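Local coordinates for protein excinuclease ABC, subunit A. (Deinococcus radiodurans, PDB 2VF7) that probably takes part in nucleotide excision repair, as a dimeric ABC-family ATPase that binds DNA and carries structural zinc, at residues I136-G141 with T146-C151; L803-G808 with G814-Q819. The protein carries 1 engineered substitution. All coordinates share one frame; numbering follows the deposited sequence.

Contact 1: I136-G141 with T146-C151; sequences IVYAEG and TPEGAC. With ZN (zinc ion), chain F.
Thr146 reaches the 136-141 segment through its hydroxyl, modelled as bonded to the carbonyl oxygen of Glu140. OG1 stands between the backbone N and the carbonyl carbon (chi1 55°); the separation, Thr146 OG1 to Glu140 O at 2.4 Å, is so short that the bond is doubtful, and Ser143 O is a second carbonyl competing for the same proton. Thr146 also starts a turn, its carbonyl oxygen accepting from both Gly149 N and Ala150 N. Glu148 makes its contact through its CG methylene, and less closely through OE2. With CG anti to the backbone N (chi1 155°), that carbon packs 3.5 Å from Gly141 CA, and a bend at chi2 carries OE2 alongside Tyr138, 3.9 Å from its CB. Gly149 then meets Gly141 backbone to backbone, CA to CA at 3.6 Å. Neither has room for a side chain: a CB on Gly141 would run into Glu148 O, and one on Gly149 would press on the Gly141 backbone and Thr146 OG1. Two residues on, Cys151 SG lies 2.4 Å from zinc. The turn thus leads into the CxxC pair Cys151 and Cys154, half of a Cys4 zinc site completed by Cys287 and Cys290.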
ATOM      1  N   ILE A 136     -20.210  10.043 -30.219  1.00 69.07           N
ATOM      2  CA  ILE A 136     -19.294   8.997 -29.706  1.00 69.17           C
ATOM      3  C   ILE A 136     -19.247   9.019 -28.168  1.00 69.28           C
ATOM      4  O   ILE A 136     -19.059  10.078 -27.556  1.00 69.26           O
ATOM      5  CB  ILE A 136     -17.854   9.036 -30.363  1.00 69.17           C
ATOM      6  CG1 ILE A 136     -17.767   8.027 -31.521  1.00 69.09           C
ATOM      7  CG2 ILE A 136     -16.740   8.726 -29.344  1.00 69.10           C
ATOM      8  CD1 ILE A 136     -16.562   8.184 -32.451  1.00 69.24           C
ATOM      9  N   VAL A 137     -19.441   7.844 -27.564  1.00 69.42           N
ATOM     10  CA  VAL A 137     -19.426   7.667 -26.104  1.00 69.42           C
ATOM     11  C   VAL A 137     -18.144   6.946 -25.677  1.00 69.59           C
ATOM     12  O   VAL A 137     -17.823   5.879 -26.206  1.00 69.46           O
ATOM     13  CB  VAL A 137     -20.663   6.870 -25.618  1.00 69.35           C
ATOM     14  CG1 VAL A 137     -20.650   6.723 -24.108  1.00 69.19           C
ATOM     15  CG2 VAL A 137     -21.952   7.546 -26.073  1.00 69.33           C
ATOM     16  N   TYR A 138     -17.419   7.531 -24.723  1.00 69.85           N
ATOM     17  CA  TYR A 138     -16.098   7.020 -24.323  1.00 70.17           C
ATOM     18  C   TYR A 138     -16.132   5.751 -23.466  1.00 70.29           C
ATOM     19  O   TYR A 138     -17.135   5.466 -22.802  1.00 70.38           O
ATOM     20  CB  TYR A 138     -15.278   8.120 -23.637  1.00 70.25           C
ATOM     21  CG  TYR A 138     -14.639   9.069 -24.623  1.00 70.35           C
ATOM     22  CD1 TYR A 138     -13.368   8.811 -25.140  1.00 70.56           C
ATOM     23  CD2 TYR A 138     -15.312  10.210 -25.059  1.00 70.18           C
ATOM     24  CE1 TYR A 138     -12.777   9.667 -26.052  1.00 70.40           C
ATOM     25  CE2 TYR A 138     -14.730  11.077 -25.973  1.00 70.24           C
ATOM     26  CZ  TYR A 138     -13.461  10.801 -26.467  1.00 70.63           C
ATOM     27  OH  TYR A 138     -12.871  11.655 -27.377  1.00 70.53           O
ATOM     28  N   ALA A 139     -15.027   5.002 -23.490  1.00 70.27           N
ATOM     29  CA  ALA A 139     -14.897   3.738 -22.754  1.00 70.23           C
ATOM     30  C   ALA A 139     -15.129   3.901 -21.251  1.00 70.32           C
ATOM     31  O   ALA A 139     -15.465   2.936 -20.559  1.00 70.22           O
ATOM     32  CB  ALA A 139     -13.536   3.113 -23.015  1.00 70.19           C
ATOM     33  N   GLU A 140     -14.946   5.130 -20.766  1.00 70.38           N
ATOM     34  CA  GLU A 140     -15.179   5.490 -19.368  1.00 70.35           C
ATOM     35  C   GLU A 140     -16.683   5.560 -19.076  1.00 70.17           C
ATOM     36  O   GLU A 140     -17.102   5.412 -17.926  1.00 69.99           O
ATOM     37  CB  GLU A 140     -14.537   6.852 -19.046  1.00 70.61           C
ATOM     38  CG  GLU A 140     -13.194   7.149 -19.749  1.00 71.01           C
ATOM     39  CD  GLU A 140     -11.967   6.853 -18.890  1.00 71.55           C
ATOM     40  OE1 GLU A 140     -10.842   7.133 -19.363  1.00 71.02           O
ATOM     41  OE2 GLU A 140     -12.117   6.351 -17.750  1.00 71.68           O
ATOM     42  N   GLY A 141     -17.478   5.789 -20.124  1.00 69.90           N
ATOM     43  CA  GLY A 141     -18.929   5.968 -20.003  1.00 69.48           C
ATOM     44  C   GLY A 141     -19.779   4.763 -20.352  1.00 69.18           C
ATOM     45  O   GLY A 141     -20.978   4.897 -20.608  1.00 69.28           O
ATOM     46  N   THR A 146     -18.399   5.054 -12.974  1.00 69.34           N
ATOM     47  CA  THR A 146     -17.920   6.387 -13.339  1.00 69.11           C
ATOM     48  C   THR A 146     -19.102   7.355 -13.500  1.00 69.01           C
ATOM     49  O   THR A 146     -20.193   6.929 -13.898  1.00 69.09           O
ATOM     50  CB  THR A 146     -17.130   6.347 -14.666  1.00 69.24           C
ATOM     51  OG1 THR A 146     -17.941   5.755 -15.686  1.00 69.19           O
ATOM     52  CG2 THR A 146     -15.845   5.540 -14.518  1.00 69.33           C
ATOM     53  N   PRO A 147     -18.897   8.659 -13.191  1.00 68.79           N
ATOM     54  CA  PRO A 147     -19.955   9.671 -13.352  1.00 68.28           C
ATOM     55  C   PRO A 147     -20.258   9.964 -14.821  1.00 67.80           C
ATOM     56  O   PRO A 147     -21.293  10.565 -15.132  1.00 67.65           O
ATOM     57  CB  PRO A 147     -19.362  10.918 -12.682  1.00 68.38           C
ATOM     58  CG  PRO A 147     -18.182  10.431 -11.886  1.00 68.68           C
ATOM     59  CD  PRO A 147     -17.662   9.262 -12.654  1.00 68.85           C
ATOM     60  N   GLU A 148     -19.349   9.539 -15.699  1.00 67.15           N
ATOM     61  CA  GLU A 148     -19.501   9.625 -17.149  1.00 66.64           C
ATOM     62  C   GLU A 148     -20.316   8.433 -17.690  1.00 66.33           C
ATOM     63  O   GLU A 148     -20.770   8.442 -18.843  1.00 66.33           O
ATOM     64  CB  GLU A 148     -18.103   9.740 -17.791  1.00 66.65           C
ATOM     65  CG  GLU A 148     -17.931   9.272 -19.253  1.00 66.80           C
ATOM     66  CD  GLU A 148     -18.195  10.353 -20.294  1.00 66.91           C
ATOM     67  OE1 GLU A 148     -18.645  11.460 -19.922  1.00 67.14           O
ATOM     68  OE2 GLU A 148     -17.948  10.089 -21.497  1.00 66.68           O
ATOM     69  N   GLY A 149     -20.532   7.426 -16.844  1.00 66.00           N
ATOM     70  CA  GLY A 149     -21.258   6.220 -17.250  1.00 65.59           C
ATOM     71  C   GLY A 149     -22.534   5.896 -16.490  1.00 65.29           C
ATOM     72  O   GLY A 149     -23.492   5.387 -17.071  1.00 65.14           O
ATOM     73  N   ALA A 150     -22.547   6.196 -15.196  1.00 65.14           N
ATOM     74  CA  ALA A 150     -23.650   5.821 -14.309  1.00 65.30           C
ATOM     75  C   ALA A 150     -24.934   6.604 -14.566  1.00 65.58           C
ATOM     76  O   ALA A 150     -24.905   7.831 -14.730  1.00 65.63           O
ATOM     77  CB  ALA A 150     -23.228   5.978 -12.859  1.00 64.81           C
ATOM     78  N   CYS A 151     -26.056   5.883 -14.596  1.00 65.79           N
ATOM     79  CA  CYS A 151     -27.384   6.492 -14.656  1.00 65.96           C
ATOM     80  C   CYS A 151     -27.548   7.478 -13.495  1.00 66.29           C
ATOM     81  O   CYS A 151     -27.279   7.124 -12.351  1.00 66.29           O
ATOM     82  CB  CYS A 151     -28.456   5.403 -14.593  1.00 65.88           C
ATOM     83  SG  CYS A 151     -30.134   5.959 -14.237  1.00 65.31           S
TER
HETATM   84 ZN    ZN F 903     -30.808   3.889 -13.142  0.50 59.21          ZN

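Contact 2: L803-G808 with G814-Q819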
ATOM      1  N   LEU A 803     -25.329 -40.637  -9.666  1.00 50.23           N
ATOM      2  CA  LEU A 803     -26.072 -39.785 -10.604  1.00 51.24           C
ATOM      3  C   LEU A 803     -25.124 -38.954 -11.472  1.00 51.50           C
ATOM      4  O   LEU A 803     -24.523 -37.982 -11.007  1.00 51.54           O
ATOM      5  CB  LEU A 803     -27.027 -38.849  -9.847  1.00 51.12           C
ATOM      6  CG  LEU A 803     -28.508 -39.206  -9.639  1.00 52.17           C
ATOM      7  CD1 LEU A 803     -28.700 -40.474  -8.831  1.00 51.57           C
ATOM      8  CD2 LEU A 803     -29.192 -38.059  -8.926  1.00 51.65           C
ATOM      9  N   ASP A 804     -24.988 -39.336 -12.732  1.00 52.01           N
ATOM     10  CA  ASP A 804     -24.117 -38.611 -13.644  1.00 52.74           C
ATOM     11  C   ASP A 804     -24.909 -37.502 -14.317  1.00 53.09           C
ATOM     12  O   ASP A 804     -25.910 -37.756 -14.972  1.00 53.82           O
ATOM     13  CB  ASP A 804     -23.510 -39.550 -14.690  1.00 52.76           C
ATOM     14  CG  ASP A 804     -22.304 -38.959 -15.362  1.00 52.82           C
ATOM     15  OD1 ASP A 804     -21.424 -38.459 -14.643  1.00 54.37           O
ATOM     16  OD2 ASP A 804     -22.204 -39.004 -16.604  1.00 54.89           O
ATOM     17  N   ILE A 805     -24.457 -36.270 -14.144  1.00 53.76           N
ATOM     18  CA  ILE A 805     -25.205 -35.114 -14.590  1.00 53.91           C
ATOM     19  C   ILE A 805     -24.604 -34.509 -15.842  1.00 54.11           C
ATOM     20  O   ILE A 805     -23.380 -34.446 -15.987  1.00 53.60           O
ATOM     21  CB  ILE A 805     -25.331 -34.062 -13.464  1.00 53.66           C
ATOM     22  CG1 ILE A 805     -26.193 -34.608 -12.309  1.00 54.79           C
ATOM     23  CG2 ILE A 805     -25.893 -32.742 -13.988  1.00 53.32           C
ATOM     24  CD1 ILE A 805     -27.570 -35.221 -12.710  1.00 53.67           C
ATOM     25  N   GLY A 806     -25.509 -34.107 -16.742  1.00 55.08           N
ATOM     26  CA  GLY A 806     -25.254 -33.352 -17.987  1.00 55.44           C
ATOM     27  C   GLY A 806     -24.076 -33.825 -18.795  1.00 55.65           C
ATOM     28  O   GLY A 806     -23.042 -34.173 -18.209  1.00 56.06           O
ATOM     29  N   PRO A 807     -24.210 -33.843 -20.139  1.00 55.47           N
ATOM     30  CA  PRO A 807     -23.081 -34.200 -21.008  1.00 55.42           C
ATOM     31  C   PRO A 807     -21.890 -33.275 -20.759  1.00 55.61           C
ATOM     32  O   PRO A 807     -20.851 -33.720 -20.271  1.00 55.87           O
ATOM     33  CB  PRO A 807     -23.639 -34.004 -22.425  1.00 55.42           C
ATOM     34  CG  PRO A 807     -25.096 -34.102 -22.285  1.00 55.17           C
ATOM     35  CD  PRO A 807     -25.424 -33.543 -20.909  1.00 55.65           C
ATOM     36  N   GLY A 808     -22.058 -31.990 -21.052  1.00 55.87           N
ATOM     37  CA  GLY A 808     -20.996 -31.010 -20.865  1.00 55.81           C
ATOM     38  C   GLY A 808     -21.351 -29.959 -19.837  1.00 56.08           C
ATOM     39  O   GLY A 808     -22.105 -30.214 -18.904  1.00 56.13           O
ATOM     40  N   GLY A 814     -26.741 -30.286 -18.080  1.00 57.93           N
ATOM     41  CA  GLY A 814     -28.037 -30.120 -17.397  1.00 57.51           C
ATOM     42  C   GLY A 814     -28.991 -31.300 -17.471  1.00 57.16           C
ATOM     43  O   GLY A 814     -30.119 -31.244 -16.960  1.00 56.92           O
ATOM     44  N   ARG A 815     -28.531 -32.372 -18.107  1.00 56.85           N
ATOM     45  CA  ARG A 815     -29.335 -33.572 -18.309  1.00 56.57           C
ATOM     46  C   ARG A 815     -28.892 -34.628 -17.314  1.00 55.41           C
ATOM     47  O   ARG A 815     -27.728 -34.682 -16.952  1.00 55.08           O
ATOM     48  CB  ARG A 815     -29.129 -34.127 -19.727  1.00 56.41           C
ATOM     49  CG  ARG A 815     -29.910 -33.463 -20.855  1.00 56.84           C
ATOM     50  CD  ARG A 815     -29.533 -34.059 -22.259  1.00 58.20           C
ATOM     51  NE  ARG A 815     -29.002 -35.434 -22.216  1.00 62.48           N
ATOM     52  CZ  ARG A 815     -29.718 -36.538 -21.967  1.00 64.55           C
ATOM     53  NH1 ARG A 815     -31.024 -36.460 -21.727  1.00 66.15           N
ATOM     54  NH2 ARG A 815     -29.127 -37.731 -21.940  1.00 65.01           N
ATOM     55  N   LEU A 816     -29.821 -35.474 -16.881  1.00 54.39           N
ATOM     56  CA  LEU A 816     -29.443 -36.685 -16.178  1.00 53.27           C
ATOM     57  C   LEU A 816     -28.916 -37.603 -17.266  1.00 52.58           C
ATOM     58  O   LEU A 816     -29.650 -37.951 -18.174  1.00 52.31           O
ATOM     59  CB  LEU A 816     -30.644 -37.303 -15.457  1.00 53.21           C
ATOM     60  CG  LEU A 816     -30.398 -38.578 -14.644  1.00 53.12           C
ATOM     61  CD1 LEU A 816     -29.315 -38.371 -13.612  1.00 51.88           C
ATOM     62  CD2 LEU A 816     -31.657 -39.036 -13.960  1.00 53.27           C
ATOM     63  N   VAL A 817     -27.638 -37.963 -17.210  1.00 51.97           N
ATOM     64  CA  VAL A 817     -27.055 -38.718 -18.331  1.00 51.47           C
ATOM     65  C   VAL A 817     -26.707 -40.178 -18.016  1.00 51.02           C
ATOM     66  O   VAL A 817     -26.431 -40.965 -18.923  1.00 51.57           O
ATOM     67  CB  VAL A 817     -25.889 -37.950 -19.033  1.00 51.41           C
ATOM     68  CG1 VAL A 817     -24.536 -38.352 -18.480  1.00 50.86           C
ATOM     69  CG2 VAL A 817     -25.949 -38.175 -20.523  1.00 51.15           C
ATOM     70  N   ALA A 818     -26.713 -40.521 -16.733  1.00 50.15           N
ATOM     71  CA  ALA A 818     -26.599 -41.899 -16.283  1.00 49.33           C
ATOM     72  C   ALA A 818     -26.925 -41.932 -14.816  1.00 49.00           C
ATOM     73  O   ALA A 818     -26.705 -40.947 -14.112  1.00 49.09           O
ATOM     74  CB  ALA A 818     -25.210 -42.449 -16.524  1.00 49.29           C
ATOM     75  N   GLN A 819     -27.458 -43.068 -14.372  1.00 48.58           N
ATOM     76  CA  GLN A 819     -27.769 -43.324 -12.966  1.00 48.12           C
ATOM     77  C   GLN A 819     -27.746 -44.840 -12.699  1.00 47.86           C
ATOM     78  O   GLN A 819     -28.058 -45.627 -13.596  1.00 47.80           O
ATOM     79  CB  GLN A 819     -29.112 -42.694 -12.589  1.00 47.81           C
ATOM     80  CG  GLN A 819     -30.345 -43.318 -13.254  1.00 48.47           C
ATOM     81  CD  GLN A 819     -31.598 -42.466 -13.108  1.00 48.65           C
ATOM     82  OE1 GLN A 819     -31.836 -41.842 -12.066  1.00 49.54           O
ATOM     83  NE2 GLN A 819     -32.408 -42.432 -14.163  1.00 48.82           N
TER
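Asp804 and Val817 lie side by side and point the same way, Val817 CG1 only 3.1 Å from Asp804 OD2, a tight approach of a methyl to a carboxylate oxygen and not a polar bond. They do so because Val817 is the extra residue of a classic beta bulge: it and Ala818 both face Asp804. The carbonyl of Asp804 accepts a good bond from Val817 N (2.8 Å, N-H...O angle 165°) and only a weak one from Ala818 N, while Asp804 N donates to Ala818 O at 2.7 Å. The short Ala818 side chain lets the strands pack close here, CB to CB 3.8 Å from Asp804. With CG anti to its backbone N (chi1 -162°), Asp804 turns its carboxylate toward partners beyond the hairpin, so both oxygens of this buried group have a hydrogen-bond partner, OD1 with Thr529 OG1 and OD2 with Ser831 OG.

On the opposite face Leu816 spans two residues of the other strand. The Leu816 and Ile805 side chains cross obliquely, CD1 to CD1 at 3.7 Å, and Leu816 CD1 lies 4.1 Å from Leu803 CG. Apolar chains suit this face because it packs against the side chains of strand 516-521.

Toward the turn, Pro807 and Arg815 cross at about a right angle. The arginine chain bends at chi3, and Pro807 CG approaches the edge of the guanidinium, close to its plane. Gly806 adopts a positive phi (44°), which glycine tolerates easily, and its CA passes 3.4 Å from Gly814 N, where there is no room for a side chain. Gly806 N is modelled so close to Arg815 O that the bond's length is doubtful.

This hairpin forms one edge of the six-stranded sheet: strand 801-805 pairs with strand 525-529, strand 816-820 is outermost within the chain, and strand 516-521 covers the face carrying Leu803, Ile805 and Leu816.

In the fold
Contact 1 and contact 2 lie far apart, their centres 44 Å from each other and their nearest atoms about 33 Å apart, and they follow in series along the chain. Contact 1 sits in the loop between helix 116-127 and strand 159-162, beside the first zinc site. Contact 2 is the hairpin of strands 801-805 and 816-820, in the six-stranded sheet that also holds strand 525-529, which leads into the second P-loop; the side chain of Ile805 is about 6 Å from a bound ADP. They share no strand or sheet. One thus belongs to a zinc-held region and the other to a nucleotide-binding core, two kinds of module that this UvrA protein combines in one chain.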